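Local structure of uracil-DNA glycosylase (Sulfolobus tokodaii str. 7, 4ZBY) at residues 36-41 and 79-84. The protein belongs to the uracil-DNA glycosylase superfamily and holds an iron-sulfur cluster and a bound uracil. Residues are numbered along the deposited sequence; the frame is centred on the assembly and turned at random.
With URA (uracil), chain C.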
# COMPACT_ATOMS: atom_id res chain seq x y z
N GLU A 36 -8.42 7.42 -7.20
CA GLU A 36 -7.44 8.51 -7.11
C GLU A 36 -6.40 8.27 -6.03
O GLU A 36 -5.30 8.82 -6.12
CB GLU A 36 -8.15 9.82 -6.85
CG GLU A 36 -8.89 10.28 -8.09
CD GLU A 36 -9.54 11.63 -7.92
OE1 GLU A 36 -9.47 12.18 -6.80
OE2 GLU A 36 -10.09 12.14 -8.91
N ILE A 37 -6.75 7.49 -5.01
CA ILE A 37 -5.78 7.18 -3.94
C ILE A 37 -5.52 5.68 -3.85
O ILE A 37 -6.44 4.87 -3.73
CB ILE A 37 -6.25 7.68 -2.57
CG1 ILE A 37 -6.70 9.14 -2.66
CG2 ILE A 37 -5.14 7.44 -1.52
CD1 ILE A 37 -7.23 9.74 -1.34
N MET A 38 -4.25 5.33 -3.89
CA MET A 38 -3.85 3.94 -3.80
C MET A 38 -3.05 3.81 -2.51
O MET A 38 -2.17 4.64 -2.24
CB MET A 38 -3.04 3.57 -5.06
CG MET A 38 -2.52 2.17 -5.13
SD MET A 38 -1.80 1.94 -6.80
CE MET A 38 -1.29 0.26 -6.57
N PHE A 39 -3.38 2.81 -1.69
CA PHE A 39 -2.65 2.55 -0.43
C PHE A 39 -1.81 1.31 -0.61
O PHE A 39 -2.29 0.30 -1.10
CB PHE A 39 -3.63 2.34 0.74
CG PHE A 39 -4.44 3.55 1.04
CD1 PHE A 39 -4.01 4.47 1.99
CD2 PHE A 39 -5.59 3.81 0.33
CE1 PHE A 39 -4.73 5.63 2.24
CE2 PHE A 39 -6.34 4.96 0.57
CZ PHE A 39 -5.90 5.86 1.53
N VAL A 40 -0.55 1.39 -0.21
CA VAL A 40 0.33 0.22 -0.34
C VAL A 40 0.98 -0.10 0.98
O VAL A 40 1.74 0.72 1.51
CB VAL A 40 1.44 0.45 -1.40
CG1 VAL A 40 2.25 -0.83 -1.63
CG2 VAL A 40 0.84 0.95 -2.71
N GLY A 41 0.68 -1.28 1.51
CA GLY A 41 1.35 -1.74 2.72
C GLY A 41 2.51 -2.67 2.46
O GLY A 41 3.04 -2.76 1.36
N PHE A 79 -7.94 2.14 -3.78
CA PHE A 79 -7.36 0.84 -4.07
C PHE A 79 -6.33 0.53 -3.01
O PHE A 79 -5.53 1.39 -2.65
CB PHE A 79 -6.72 0.78 -5.47
CG PHE A 79 -6.38 -0.62 -5.91
CD1 PHE A 79 -5.15 -1.16 -5.62
CD2 PHE A 79 -7.33 -1.40 -6.59
CE1 PHE A 79 -4.83 -2.48 -6.02
CE2 PHE A 79 -7.03 -2.71 -6.98
CZ PHE A 79 -5.77 -3.24 -6.67
N ILE A 80 -6.37 -0.70 -2.49
CA ILE A 80 -5.51 -1.07 -1.36
C ILE A 80 -4.77 -2.36 -1.66
O ILE A 80 -5.39 -3.35 -2.04
CB ILE A 80 -6.34 -1.28 -0.07
CG1 ILE A 80 -7.07 0.02 0.31
CG2 ILE A 80 -5.43 -1.77 1.06
CD1 ILE A 80 -8.11 -0.20 1.47
N THR A 81 -3.45 -2.33 -1.53
CA THR A 81 -2.68 -3.54 -1.76
C THR A 81 -1.39 -3.46 -0.95
O THR A 81 -1.28 -2.64 -0.05
CB THR A 81 -2.42 -3.75 -3.28
OG1 THR A 81 -1.81 -5.04 -3.48
CG2 THR A 81 -1.54 -2.66 -3.86
N ASN A 82 -0.45 -4.35 -1.26
CA ASN A 82 0.83 -4.46 -0.55
C ASN A 82 1.94 -4.72 -1.54
O ASN A 82 1.69 -5.21 -2.63
CB ASN A 82 0.83 -5.59 0.48
CG ASN A 82 -0.16 -5.37 1.61
OD1 ASN A 82 0.05 -4.53 2.47
ND2 ASN A 82 -1.25 -6.12 1.60
N VAL A 83 3.18 -4.44 -1.14
CA VAL A 83 4.32 -4.69 -2.03
C VAL A 83 4.56 -6.20 -2.19
O VAL A 83 4.96 -6.66 -3.26
CB VAL A 83 5.59 -3.96 -1.52
CG1 VAL A 83 5.98 -4.46 -0.14
CG2 VAL A 83 6.74 -4.11 -2.50
N VAL A 84 4.27 -6.98 -1.14
CA VAL A 84 4.34 -8.43 -1.21
C VAL A 84 2.93 -8.95 -0.93
O VAL A 84 2.23 -8.43 -0.06
CB VAL A 84 5.35 -8.99 -0.20
CG1 VAL A 84 5.19 -10.49 0.00
CG2 VAL A 84 6.77 -8.68 -0.70
N1 URA C . -0.19 -5.19 7.14
C2 URA C . 0.09 -4.80 5.88
O2 URA C . 1.15 -4.32 5.55
N3 URA C . -0.81 -5.16 4.94
C4 URA C . -1.95 -5.85 5.15
O4 URA C . -2.71 -6.04 4.21
C5 URA C . -2.21 -6.22 6.48
C6 URA C . -1.33 -5.88 7.46
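Asn82 lies beside Gly41, with Asn82 OD1 3.1 Å from Gly41 C. The Asn82 amide meets the bound uracil through two hydrogen bonds. Asn82 OD1 accepts from uracil N3 at 2.7 Å, and the bond is nearly straight at 168°. Asn82 ND2 gives to uracil O4 at 3.0 Å. Asn82 CG lies beside its backbone N (chi1 -64°), which helps bring the amide close to both Gly41 and the ligand. His164, Glu42 and Phe55 add further hydrogen bonds to uracil, and Phe55 also touches Asn82. Behind this site the two strands run parallel. Backbone hydrogen bonds join them. Phe79 N gives to Ile37 O, and Phe39 N to Phe79 O at 2.7 Å. Thr81 N gives to Phe39 O, and Gly41 N to Thr81 O. Past the strand end, Val83 N is hydrogen-bonded to Gly41 O at 3.0 Å, the donor lying above the carbonyl plane. Strands 37-41 and 79-82 are neighbouring inner strands of the mixed sheet at the core of the UDG-like fold, and their C-terminal ends supply Gly41 and Asn82 to the uracil pocket. On the Asn82 face, Phe39 CD2 packs on Ile80 CG1 at 4.1 Å, while Ile67 and Leu71 of helix 58-71 touch the Phe39 side chain. On the other face the extended Met38 chain brings Met38 CE to Thr81 CG2 at 4.0 Å and to Phe79 CD1 at 4.2 Å. Helix 96-113 packs over this face. Thr81 OG1 is hydrogen-bonded to Pro28 O and Lys85 NZ.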